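Local atomic coordinates of lactate dehydrogenase (Eimeria maxima, PDB entry 6CT6), a protein that probably interconverts pyruvate and lactate using NADH and NAD+, and is captured here with NADH and the substrate analogue oxamate. Residues B[13-18]-B[73-78]; B[79-84]-B[116-121]; B[125-130]-B[145-150]. All coordinates share one frame; numbering follows the deposited sequence.

Contact 1: B[13-18]-B[73-78]; sequences ALVGSG and ECLTNA. With NAI (1,4-dihydronicotinamide adenine dinucleotide), chain D.
A13 and V15, two residues apart on strand 11-15, present apolar atoms to L75 and A78 in the loop 73-78, and together these four buried residues account for nearly all of the 147 Å² buried. Followed from its start, the loop first fixes its own shape. The carbonyl oxygen of E73 takes two bonds from T76, one from its N and one from OG1; the hydroxyl oxygen OG1 is 2.8 Å from E73 O. It approaches at 141° to the C=O bond, somewhat out of the plane of that carbonyl. L75 comes next. Its CG is anti to the carbonyl carbon (chi1 -63°), and although its CB does not face the strand, the end of the side chain reaches it: CD2 lies 3.5 Å from A13 CB and 3.7 Å from V15 CG2. The L75 and V15 side chains meet at about a right angle. A type II turn then runs from L75 to A78, closed by A78 N bonding to L75 O at 3.0 Å, with N77 taking the positive phi. The turn delivers A78 CB to within 3.8 Å of A13 CB. V15 divides its two methyls: while CG2 serves the loop, CG1 stands 3.8 Å from the adenine atom C2A of NAI. Beyond it the chain bends into the glycine-rich G16 and G18, where G18 CA comes 3.4 Å from NAI O5B, and this strand, turn and dinucleotide arrangement is characteristic of the Rossmann NAD-binding fold.

Contact 2: B[79-84]-B[116-121]; sequences DVVIIT and GAIKKY. With NAI (1,4-dihydronicotinamide adenine dinucleotide), chain D.
I118 alone of helix segment 116-121 meets strand segment 79-84, and it does so through a single methyl. Its CD1 has two partners on the strand, I83 CD1 at 4.2 Å and V81 CG1 at 4.3 Å, and the 91 Å² buried comes from these three aliphatic residues. The backbones stay well apart, the CA atoms of V81 and I118 8.4 Å from each other. I83 and I118 reach toward one another tip to tip. Both have CG1 anti to the carbonyl carbon, with chi1 of -61° in I83 and -69° in I118, and an extended chi2 then carries CD1 out to the end of each chain. V81 takes part with a shorter reach, from its CG1 branch. At the outer side of the helix, CG of K120 sits 3.9 Å above the plane of the Y121 ring, over its centre, and a weak bond joins K120 NZ to Y121 OH. At the far end of the strand segment T84 belongs to the cofactor pocket, its backbone O lying 3.3 Å from NAI C5D. V81 and I83 point to one face of the sheet, where helix 104-121 packs and where V141 and A145 of helix 134-145 also touch I118, V141 reaching I83 as well. On the opposite face V80 and I82 meet helix 244-259, and I82 also meets M24 of helix 19-31, which leaves strand 80-83 with helices on both sides.

Contact 3: B[125-130]-B[145-150]; sequences AFIINI and ANVPKH. With NAI (1,4-dihydronicotinamide adenine dinucleotide), chain D.
The beta-alpha-beta crossover from strand 126-129 through helix 134-145 to strand 152-155 contains this contact, in which I127 of the first strand meets V147 in the loop that leaves the helix. I127 and V147 approach tip to tip. The CD1 methyl of I127 faces the fork of V147, 3.7 Å from CG1 and 3.8 Å from CG2. The second torsion of I127, 112°, is away from a staggered value and sets where CD1 stands. N146 takes a positive phi just after the helix, and V147 O accepts a bond from Q142 NE2, which ties the loop back to that helix. F126 makes a second, more distant approach: although its CB points away, CG is anti to the backbone N (chi1 -175°) and the ring's CE1 comes 4.1 Å from H150 O, which lies at the ring edge, near its plane. The same ring stacks with Y257. At the end of segment 125-130, I130 CG2 lies 3.4 Å from the nicotinamide atom C2N of NAI. Chemically the contact is mostly dispersion between branched aliphatic groups; at this distance the carbonyl oxygen at the aromatic edge can add at most a weak electrostatic attraction.

Overall arrangement
The three contacts lie on the parallel part of one mixed sheet, in which strands 11-15, 80-83 and 126-129 are consecutive neighbours. Centres lie about 7 Å apart for contacts 1 and 2, about 8 Å for contacts 2 and 3, and about 14 Å for contacts 1 and 3. Probable backbone hydrogen bonds join them: V15 O to T84 N at 2.8 Å between contacts 1 and 2, and V81 O to I128 N, also 2.8 Å, between contacts 2 and 3. At, or just past, the C-terminal ends of the three strands the chain meets NAI, contact 1 at the adenosine half and contact 3 at the nicotinamide. The I83 side chain of contact 2 remains about 14 Å from oxamate.

Contact 1: B[13-18]-B[73-78]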
loop_
_atom_site.group_PDB
_atom_site.type_symbol
_atom_site.label_atom_id
_atom_site.label_comp_id
_atom_site.label_asym_id
_atom_site.label_seq_id
_atom_site.Cartn_x
_atom_site.Cartn_y
_atom_site.Cartn_z
ATOM N N ALA B 13 -0.514 -13.588 10.418
ATOM C CA ALA B 13 0.925 -13.457 10.629
ATOM C C ALA B 13 1.624 -13.294 9.284
ATOM O O ALA B 13 1.547 -14.179 8.427
ATOM C CB ALA B 13 1.482 -14.670 11.374
ATOM N N LEU B 14 2.312 -12.170 9.110
ATOM C CA LEU B 14 3.043 -11.873 7.883
ATOM C C LEU B 14 4.531 -12.097 8.157
ATOM O O LEU B 14 5.181 -11.296 8.834
ATOM C CB LEU B 14 2.750 -10.447 7.423
ATOM C CG LEU B 14 1.261 -10.114 7.246
ATOM C CD1 LEU B 14 1.069 -8.705 6.698
ATOM C CD2 LEU B 14 0.541 -11.129 6.358
ATOM N N VAL B 15 5.064 -13.202 7.639
ATOM C CA VAL B 15 6.469 -13.557 7.818
ATOM C C VAL B 15 7.240 -12.911 6.671
ATOM O O VAL B 15 7.316 -13.454 5.567
ATOM C CB VAL B 15 6.670 -15.073 7.870
ATOM C CG1 VAL B 15 8.156 -15.427 7.891
ATOM C CG2 VAL B 15 5.994 -15.640 9.106
ATOM N N GLY B 16 7.831 -11.754 6.952
ATOM C CA GLY B 16 8.408 -10.898 5.937
ATOM C C GLY B 16 7.678 -9.573 5.924
ATOM O O GLY B 16 6.471 -9.534 5.659
ATOM N N SER B 17 8.382 -8.483 6.228
ATOM C CA SER B 17 7.763 -7.170 6.367
ATOM C C SER B 17 8.328 -6.176 5.360
ATOM O O SER B 17 8.389 -4.972 5.629
ATOM C CB SER B 17 7.930 -6.639 7.790
ATOM O OG SER B 17 7.360 -7.527 8.737
ATOM N N GLY B 18 8.739 -6.663 4.193
ATOM C CA GLY B 18 9.212 -5.791 3.139
ATOM C C GLY B 18 8.083 -5.190 2.328
ATOM O O GLY B 18 7.032 -4.832 2.873
ATOM N N GLU B 73 8.237 -16.326 18.010
ATOM C CA GLU B 73 7.132 -16.672 18.898
ATOM C C GLU B 73 5.908 -15.796 18.670
ATOM O O GLU B 73 4.837 -16.107 19.202
ATOM C CB GLU B 73 7.560 -16.584 20.367
ATOM C CG GLU B 73 7.648 -15.177 20.926
ATOM C CD GLU B 73 8.389 -15.126 22.249
ATOM O OE1 GLU B 73 7.935 -15.783 23.211
ATOM O OE2 GLU B 73 9.436 -14.444 22.325
ATOM N N CYS B 74 6.033 -14.720 17.889
ATOM C CA CYS B 74 4.871 -13.923 17.526
ATOM C C CYS B 74 3.893 -14.694 16.652
ATOM O O CYS B 74 2.754 -14.245 16.486
ATOM C CB CYS B 74 5.311 -12.647 16.804
ATOM S SG CYS B 74 5.771 -12.874 15.060
ATOM N N LEU B 75 4.308 -15.834 16.091
ATOM C CA LEU B 75 3.408 -16.672 15.311
ATOM C C LEU B 75 2.405 -17.416 16.177
ATOM O O LEU B 75 1.479 -18.024 15.632
ATOM C CB LEU B 75 4.205 -17.685 14.489
ATOM C CG LEU B 75 5.159 -17.119 13.437
ATOM C CD1 LEU B 75 5.932 -18.240 12.761
ATOM C CD2 LEU B 75 4.401 -16.307 12.404
ATOM N N THR B 76 2.561 -17.386 17.499
ATOM C CA THR B 76 1.664 -18.132 18.368
ATOM C C THR B 76 0.224 -17.704 18.120
ATOM O O THR B 76 -0.104 -16.514 18.179
ATOM C CB THR B 76 2.040 -17.917 19.836
ATOM O OG1 THR B 76 3.392 -18.339 20.053
ATOM C CG2 THR B 76 1.116 -18.715 20.753
ATOM N N ASN B 77 -0.629 -18.684 17.826
ATOM C CA ASN B 77 -2.067 -18.506 17.643
ATOM C C ASN B 77 -2.423 -17.854 16.313
ATOM O O ASN B 77 -3.532 -17.330 16.168
ATOM C CB ASN B 77 -2.687 -17.694 18.786
ATOM C CG ASN B 77 -2.615 -18.414 20.114
ATOM O OD1 ASN B 77 -2.602 -19.644 20.167
ATOM N ND2 ASN B 77 -2.570 -17.649 21.199
ATOM N N ALA B 78 -1.524 -17.872 15.332
ATOM C CA ALA B 78 -1.861 -17.358 14.014
ATOM C C ALA B 78 -2.869 -18.274 13.331
ATOM O O ALA B 78 -2.742 -19.503 13.363
ATOM C CB ALA B 78 -0.608 -17.231 13.149
HETATM P PA NAI D . 11.521 -7.545 0.229
HETATM O O1A NAI D . 13.025 -7.699 0.190
HETATM O O2A NAI D . 10.911 -6.164 0.172
HETATM O O5B NAI D . 11.006 -8.263 1.571
HETATM C C5B NAI D . 11.578 -9.491 2.010
HETATM C C4B NAI D . 11.719 -9.422 3.521
HETATM O O4B NAI D . 11.977 -10.709 4.087
HETATM C C3B NAI D . 12.874 -8.520 3.947
HETATM O O3B NAI D . 12.365 -7.429 4.716
HETATM C C2B NAI D . 13.777 -9.411 4.779
HETATM O O2B NAI D . 14.367 -8.728 5.886
HETATM C C1B NAI D . 12.792 -10.472 5.230
HETATM N N9A NAI D . 13.396 -11.722 5.743
HETATM C C8A NAI D . 14.570 -12.305 5.427
HETATM N N7A NAI D . 14.732 -13.448 6.148
HETATM C C5A NAI D . 13.651 -13.593 6.938
HETATM C C6A NAI D . 13.162 -14.558 7.941
HETATM N N6A NAI D . 13.885 -15.649 8.269
HETATM N N1A NAI D . 11.965 -14.317 8.524
HETATM C C2A NAI D . 11.220 -13.238 8.215
HETATM N N3A NAI D . 11.607 -12.324 7.314
HETATM C C4A NAI D . 12.783 -12.449 6.663
HETATM O O3 NAI D . 10.892 -8.457 -0.948
HETATM P PN NAI D . 9.374 -8.364 -1.499
HETATM O O1N NAI D . 9.323 -7.328 -2.597
HETATM O O2N NAI D . 8.428 -8.269 -0.325
HETATM O O5D NAI D . 9.220 -9.813 -2.186
HETATM C C5D NAI D . 9.279 -10.977 -1.369
HETATM C C4D NAI D . 9.288 -12.253 -2.198
HETATM O O4D NAI D . 8.103 -12.362 -2.997
HETATM C C3D NAI D . 10.469 -12.284 -3.157
HETATM O O3D NAI D . 11.052 -13.589 -3.127
HETATM C C2D NAI D . 9.850 -12.005 -4.507
HETATM O O2D NAI D . 10.602 -12.544 -5.594
HETATM C C1D NAI D . 8.502 -12.684 -4.333
HETATM N N1N NAI D . 7.459 -12.333 -5.305
HETATM C C2N NAI D . 6.629 -13.327 -5.623
HETATM C C3N NAI D . 5.586 -13.168 -6.509
HETATM C C7N NAI D . 4.728 -14.367 -6.792
HETATM O O7N NAI D . 4.813 -15.340 -6.059
HETATM N N7N NAI D . 3.910 -14.359 -7.836
HETATM C C4N NAI D . 5.320 -11.841 -7.167
HETATM C C5N NAI D . 6.289 -10.832 -6.745
HETATM C C6N NAI D . 7.306 -11.111 -5.832
#

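Contact 2: B[79-84]-B[116-121]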
loop_
_atom_site.group_PDB
_atom_site.type_symbol
_atom_site.label_atom_id
_atom_site.label_comp_id
_atom_site.label_asym_id
_atom_site.label_seq_id
_atom_site.Cartn_x
_atom_site.Cartn_y
_atom_site.Cartn_z
ATOM N N ASP B 79 -3.880 -17.667 12.714
ATOM C CA ASP B 79 -4.819 -18.418 11.891
ATOM C C ASP B 79 -4.343 -18.544 10.451
ATOM O O ASP B 79 -4.628 -19.552 9.795
ATOM C CB ASP B 79 -6.198 -17.749 11.918
ATOM C CG ASP B 79 -6.788 -17.684 13.315
ATOM O OD1 ASP B 79 -6.943 -18.749 13.947
ATOM O OD2 ASP B 79 -7.084 -16.564 13.787
ATOM N N VAL B 80 -3.625 -17.544 9.948
ATOM C CA VAL B 80 -3.069 -17.566 8.601
ATOM C C VAL B 80 -1.644 -17.035 8.666
ATOM O O VAL B 80 -1.353 -16.099 9.418
ATOM C CB VAL B 80 -3.922 -16.732 7.620
ATOM C CG1 VAL B 80 -3.274 -16.680 6.242
ATOM C CG2 VAL B 80 -5.332 -17.299 7.518
ATOM N N VAL B 81 -0.755 -17.636 7.877
ATOM C CA VAL B 81 0.624 -17.179 7.731
ATOM C C VAL B 81 0.869 -16.938 6.246
ATOM O O VAL B 81 0.636 -17.832 5.423
ATOM C CB VAL B 81 1.634 -18.198 8.291
ATOM C CG1 VAL B 81 3.063 -17.690 8.124
ATOM C CG2 VAL B 81 1.355 -18.500 9.762
ATOM N N ILE B 82 1.327 -15.735 5.905
ATOM C CA ILE B 82 1.691 -15.390 4.531
ATOM C C ILE B 82 3.178 -15.054 4.515
ATOM O O ILE B 82 3.622 -14.141 5.222
ATOM C CB ILE B 82 0.853 -14.223 3.981
ATOM C CG1 ILE B 82 -0.641 -14.446 4.258
ATOM C CG2 ILE B 82 1.079 -14.096 2.483
ATOM C CD1 ILE B 82 -1.542 -13.293 3.820
ATOM N N ILE B 83 3.942 -15.780 3.697
ATOM C CA ILE B 83 5.404 -15.762 3.739
ATOM C C ILE B 83 5.932 -14.963 2.556
ATOM O O ILE B 83 5.685 -15.318 1.395
ATOM C CB ILE B 83 5.990 -17.182 3.720
ATOM C CG1 ILE B 83 5.519 -17.986 4.929
ATOM C CG2 ILE B 83 7.522 -17.134 3.701
ATOM C CD1 ILE B 83 5.704 -19.487 4.769
ATOM N N THR B 84 6.684 -13.903 2.850
ATOM C CA THR B 84 7.482 -13.208 1.849
ATOM C C THR B 84 8.954 -13.141 2.247
ATOM O O THR B 84 9.719 -12.384 1.638
ATOM C CB THR B 84 6.931 -11.798 1.612
ATOM O OG1 THR B 84 6.947 -11.052 2.833
ATOM C CG2 THR B 84 5.508 -11.847 1.057
ATOM N N GLY B 116 9.997 -24.525 10.280
ATOM C CA GLY B 116 10.179 -25.003 11.642
ATOM C C GLY B 116 9.496 -24.119 12.668
ATOM O O GLY B 116 8.999 -24.604 13.686
ATOM N N ALA B 117 9.476 -22.807 12.422
ATOM C CA ALA B 117 8.757 -21.904 13.313
ATOM C C ALA B 117 7.260 -22.191 13.287
ATOM O O ALA B 117 6.604 -22.223 14.335
ATOM C CB ALA B 117 9.031 -20.453 12.921
ATOM N N ILE B 118 6.703 -22.404 12.093
ATOM C CA ILE B 118 5.293 -22.766 11.970
ATOM C C ILE B 118 5.005 -24.047 12.742
ATOM O O ILE B 118 4.050 -24.123 13.524
ATOM C CB ILE B 118 4.912 -22.901 10.485
ATOM C CG1 ILE B 118 4.927 -21.526 9.812
ATOM C CG2 ILE B 118 3.543 -23.566 10.323
ATOM C CD1 ILE B 118 4.958 -21.591 8.305
ATOM N N LYS B 119 5.821 -25.081 12.520
ATOM C CA LYS B 119 5.628 -26.343 13.229
ATOM C C LYS B 119 5.563 -26.124 14.733
ATOM O O LYS B 119 4.789 -26.788 15.434
ATOM C CB LYS B 119 6.757 -27.316 12.885
ATOM C CG LYS B 119 6.697 -28.644 13.640
ATOM C CD LYS B 119 7.945 -29.480 13.409
ATOM C CE LYS B 119 7.956 -30.094 12.021
ATOM N NZ LYS B 119 9.182 -30.902 11.773
ATOM N N LYS B 120 6.357 -25.184 15.245
ATOM C CA LYS B 120 6.474 -25.007 16.686
ATOM C C LYS B 120 5.353 -24.141 17.251
ATOM O O LYS B 120 4.816 -24.449 18.322
ATOM C CB LYS B 120 7.833 -24.392 17.026
ATOM C CG LYS B 120 8.056 -24.184 18.517
ATOM C CD LYS B 120 9.448 -23.646 18.815
ATOM C CE LYS B 120 9.680 -23.517 20.314
ATOM N NZ LYS B 120 11.033 -22.979 20.626
ATOM N N TYR B 121 4.981 -23.065 16.557
ATOM C CA TYR B 121 4.115 -22.047 17.138
ATOM C C TYR B 121 2.708 -22.005 16.564
ATOM O O TYR B 121 1.794 -21.566 17.262
ATOM C CB TYR B 121 4.755 -20.662 16.983
ATOM C CG TYR B 121 6.008 -20.500 17.814
ATOM C CD1 TYR B 121 5.945 -20.522 19.200
ATOM C CD2 TYR B 121 7.251 -20.332 17.216
ATOM C CE1 TYR B 121 7.080 -20.381 19.971
ATOM C CE2 TYR B 121 8.396 -20.188 17.979
ATOM C CZ TYR B 121 8.304 -20.213 19.358
ATOM O OH TYR B 121 9.434 -20.072 20.132
HETATM P PA NAI D . 11.521 -7.545 0.229
HETATM O O1A NAI D . 13.025 -7.699 0.190
HETATM O O2A NAI D . 10.911 -6.164 0.172
HETATM O O5B NAI D . 11.006 -8.263 1.571
HETATM C C5B NAI D . 11.578 -9.491 2.010
HETATM C C4B NAI D . 11.719 -9.422 3.521
HETATM O O4B NAI D . 11.977 -10.709 4.087
HETATM C C3B NAI D . 12.874 -8.520 3.947
HETATM O O3B NAI D . 12.365 -7.429 4.716
HETATM C C2B NAI D . 13.777 -9.411 4.779
HETATM O O2B NAI D . 14.367 -8.728 5.886
HETATM C C1B NAI D . 12.792 -10.472 5.230
HETATM N N9A NAI D . 13.396 -11.722 5.743
HETATM C C8A NAI D . 14.570 -12.305 5.427
HETATM N N7A NAI D . 14.732 -13.448 6.148
HETATM C C5A NAI D . 13.651 -13.593 6.938
HETATM C C6A NAI D . 13.162 -14.558 7.941
HETATM N N6A NAI D . 13.885 -15.649 8.269
HETATM N N1A NAI D . 11.965 -14.317 8.524
HETATM C C2A NAI D . 11.220 -13.238 8.215
HETATM N N3A NAI D . 11.607 -12.324 7.314
HETATM C C4A NAI D . 12.783 -12.449 6.663
HETATM O O3 NAI D . 10.892 -8.457 -0.948
HETATM P PN NAI D . 9.374 -8.364 -1.499
HETATM O O1N NAI D . 9.323 -7.328 -2.597
HETATM O O2N NAI D . 8.428 -8.269 -0.325
HETATM O O5D NAI D . 9.220 -9.813 -2.186
HETATM C C5D NAI D . 9.279 -10.977 -1.369
HETATM C C4D NAI D . 9.288 -12.253 -2.198
HETATM O O4D NAI D . 8.103 -12.362 -2.997
HETATM C C3D NAI D . 10.469 -12.284 -3.157
HETATM O O3D NAI D . 11.052 -13.589 -3.127
HETATM C C2D NAI D . 9.850 -12.005 -4.507
HETATM O O2D NAI D . 10.602 -12.544 -5.594
HETATM C C1D NAI D . 8.502 -12.684 -4.333
HETATM N N1N NAI D . 7.459 -12.333 -5.305
HETATM C C2N NAI D . 6.629 -13.327 -5.623
HETATM C C3N NAI D . 5.586 -13.168 -6.509
HETATM C C7N NAI D . 4.728 -14.367 -6.792
HETATM O O7N NAI D . 4.813 -15.340 -6.059
HETATM N N7N NAI D . 3.910 -14.359 -7.836
HETATM C C4N NAI D . 5.320 -11.841 -7.167
HETATM C C5N NAI D . 6.289 -10.832 -6.745
HETATM C C6N NAI D . 7.306 -11.111 -5.832
#

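Contact 3: B[125-130]-B[145-150]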
loop_
_atom_site.group_PDB
_atom_site.type_symbol
_atom_site.label_atom_id
_atom_site.label_comp_id
_atom_site.label_asym_id
_atom_site.label_seq_id
_atom_site.Cartn_x
_atom_site.Cartn_y
_atom_site.Cartn_z
ATOM N N ALA B 125 -2.290 -23.453 11.296
ATOM C CA ALA B 125 -2.586 -22.309 10.450
ATOM C C ALA B 125 -2.662 -22.715 8.979
ATOM O O ALA B 125 -2.098 -23.725 8.549
ATOM C CB ALA B 125 -1.525 -21.224 10.631
ATOM N N PHE B 126 -3.386 -21.905 8.210
ATOM C CA PHE B 126 -3.364 -21.971 6.753
ATOM C C PHE B 126 -2.199 -21.126 6.250
ATOM O O PHE B 126 -2.056 -19.968 6.652
ATOM C CB PHE B 126 -4.692 -21.463 6.187
ATOM C CG PHE B 126 -4.816 -21.598 4.694
ATOM C CD1 PHE B 126 -4.957 -22.844 4.104
ATOM C CD2 PHE B 126 -4.820 -20.475 3.883
ATOM C CE1 PHE B 126 -5.081 -22.965 2.732
ATOM C CE2 PHE B 126 -4.945 -20.590 2.511
ATOM C CZ PHE B 126 -5.075 -21.835 1.934
ATOM N N ILE B 127 -1.368 -21.701 5.379
ATOM C CA ILE B 127 -0.097 -21.095 4.989
ATOM C C ILE B 127 -0.121 -20.763 3.503
ATOM O O ILE B 127 -0.421 -21.625 2.670
ATOM C CB ILE B 127 1.090 -22.019 5.319
ATOM C CG1 ILE B 127 1.130 -22.303 6.820
ATOM C CG2 ILE B 127 2.412 -21.389 4.894
ATOM C CD1 ILE B 127 0.824 -23.732 7.152
ATOM N N ILE B 128 0.212 -19.515 3.180
ATOM C CA ILE B 128 0.351 -19.044 1.805
ATOM C C ILE B 128 1.788 -18.570 1.626
ATOM O O ILE B 128 2.228 -17.646 2.322
ATOM C CB ILE B 128 -0.625 -17.899 1.485
ATOM C CG1 ILE B 128 -2.081 -18.320 1.717
ATOM C CG2 ILE B 128 -0.420 -17.416 0.047
ATOM C CD1 ILE B 128 -3.039 -17.137 1.819
ATOM N N ASN B 129 2.512 -19.169 0.686
ATOM C CA ASN B 129 3.861 -18.715 0.375
ATOM C C ASN B 129 3.860 -17.843 -0.871
ATOM O O ASN B 129 3.085 -18.070 -1.804
ATOM C CB ASN B 129 4.831 -19.877 0.163
ATOM C CG ASN B 129 6.246 -19.396 -0.100
ATOM O OD1 ASN B 129 6.881 -18.816 0.780
ATOM N ND2 ASN B 129 6.737 -19.610 -1.318
ATOM N N ILE B 130 4.749 -16.852 -0.880
ATOM C CA ILE B 130 4.922 -15.969 -2.026
ATOM C C ILE B 130 6.375 -16.021 -2.494
ATOM O O ILE B 130 6.655 -15.841 -3.683
ATOM C CB ILE B 130 4.493 -14.529 -1.679
ATOM C CG1 ILE B 130 3.016 -14.495 -1.270
ATOM C CG2 ILE B 130 4.721 -13.601 -2.867
ATOM C CD1 ILE B 130 2.561 -13.162 -0.693
ATOM N N ALA B 145 7.680 -27.700 7.985
ATOM C CA ALA B 145 6.578 -27.453 8.908
ATOM C C ALA B 145 5.741 -28.697 9.165
ATOM O O ALA B 145 5.170 -28.836 10.253
ATOM C CB ALA B 145 5.677 -26.338 8.370
ATOM N N ASN B 146 5.652 -29.598 8.188
ATOM C CA ASN B 146 4.893 -30.839 8.328
ATOM C C ASN B 146 3.399 -30.562 8.505
ATOM O O ASN B 146 2.704 -31.264 9.243
ATOM C CB ASN B 146 5.424 -31.680 9.490
ATOM C CG ASN B 146 4.941 -33.120 9.438
ATOM O OD1 ASN B 146 4.943 -33.749 8.381
ATOM N ND2 ASN B 146 4.512 -33.641 10.582
ATOM N N VAL B 147 2.900 -29.537 7.821
ATOM C CA VAL B 147 1.470 -29.227 7.842
ATOM C C VAL B 147 0.762 -30.079 6.795
ATOM O O VAL B 147 1.400 -30.536 5.835
ATOM C CB VAL B 147 1.205 -27.733 7.591
ATOM C CG1 VAL B 147 1.745 -26.893 8.737
ATOM C CG2 VAL B 147 1.799 -27.293 6.255
ATOM N N PRO B 148 -0.545 -30.313 6.928
ATOM C CA PRO B 148 -1.262 -31.080 5.903
ATOM C C PRO B 148 -1.152 -30.421 4.535
ATOM O O PRO B 148 -1.091 -29.195 4.415
ATOM C CB PRO B 148 -2.710 -31.088 6.409
ATOM C CG PRO B 148 -2.613 -30.811 7.873
ATOM C CD PRO B 148 -1.419 -29.930 8.050
ATOM N N LYS B 149 -1.132 -31.260 3.495
ATOM C CA LYS B 149 -0.969 -30.758 2.134
ATOM C C LYS B 149 -2.079 -29.793 1.744
ATOM O O LYS B 149 -1.856 -28.893 0.927
ATOM C CB LYS B 149 -0.925 -31.923 1.142
ATOM C CG LYS B 149 0.215 -32.899 1.367
ATOM C CD LYS B 149 1.571 -32.244 1.164
ATOM C CE LYS B 149 2.679 -33.279 1.197
ATOM N NZ LYS B 149 2.658 -34.050 2.469
ATOM N N HIS B 150 -3.279 -29.968 2.295
ATOM C CA HIS B 150 -4.395 -29.091 1.966
ATOM C C HIS B 150 -4.409 -27.805 2.783
ATOM O O HIS B 150 -5.352 -27.016 2.642
ATOM C CB HIS B 150 -5.726 -29.828 2.159
ATOM C CG HIS B 150 -6.041 -30.146 3.588
ATOM N ND1 HIS B 150 -5.535 -31.252 4.236
ATOM C CD2 HIS B 150 -6.806 -29.497 4.496
ATOM C CE1 HIS B 150 -5.977 -31.273 5.480
ATOM N NE2 HIS B 150 -6.749 -30.219 5.664
HETATM P PA NAI D . 11.521 -7.545 0.229
HETATM O O1A NAI D . 13.025 -7.699 0.190
HETATM O O2A NAI D . 10.911 -6.164 0.172
HETATM O O5B NAI D . 11.006 -8.263 1.571
HETATM C C5B NAI D . 11.578 -9.491 2.010
HETATM C C4B NAI D . 11.719 -9.422 3.521
HETATM O O4B NAI D . 11.977 -10.709 4.087
HETATM C C3B NAI D . 12.874 -8.520 3.947
HETATM O O3B NAI D . 12.365 -7.429 4.716
HETATM C C2B NAI D . 13.777 -9.411 4.779
HETATM O O2B NAI D . 14.367 -8.728 5.886
HETATM C C1B NAI D . 12.792 -10.472 5.230
HETATM N N9A NAI D . 13.396 -11.722 5.743
HETATM C C8A NAI D . 14.570 -12.305 5.427
HETATM N N7A NAI D . 14.732 -13.448 6.148
HETATM C C5A NAI D . 13.651 -13.593 6.938
HETATM C C6A NAI D . 13.162 -14.558 7.941
HETATM N N6A NAI D . 13.885 -15.649 8.269
HETATM N N1A NAI D . 11.965 -14.317 8.524
HETATM C C2A NAI D . 11.220 -13.238 8.215
HETATM N N3A NAI D . 11.607 -12.324 7.314
HETATM C C4A NAI D . 12.783 -12.449 6.663
HETATM O O3 NAI D . 10.892 -8.457 -0.948
HETATM P PN NAI D . 9.374 -8.364 -1.499
HETATM O O1N NAI D . 9.323 -7.328 -2.597
HETATM O O2N NAI D . 8.428 -8.269 -0.325
HETATM O O5D NAI D . 9.220 -9.813 -2.186
HETATM C C5D NAI D . 9.279 -10.977 -1.369
HETATM C C4D NAI D . 9.288 -12.253 -2.198
HETATM O O4D NAI D . 8.103 -12.362 -2.997
HETATM C C3D NAI D . 10.469 -12.284 -3.157
HETATM O O3D NAI D . 11.052 -13.589 -3.127
HETATM C C2D NAI D . 9.850 -12.005 -4.507
HETATM O O2D NAI D . 10.602 -12.544 -5.594
HETATM C C1D NAI D . 8.502 -12.684 -4.333
HETATM N N1N NAI D . 7.459 -12.333 -5.305
HETATM C C2N NAI D . 6.629 -13.327 -5.623
HETATM C C3N NAI D . 5.586 -13.168 -6.509
HETATM C C7N NAI D . 4.728 -14.367 -6.792
HETATM O O7N NAI D . 4.813 -15.340 -6.059
HETATM N N7N NAI D . 3.910 -14.359 -7.836
HETATM C C4N NAI D . 5.320 -11.841 -7.167
HETATM C C5N NAI D . 6.289 -10.832 -6.745
HETATM C C6N NAI D . 7.306 -11.111 -5.832
#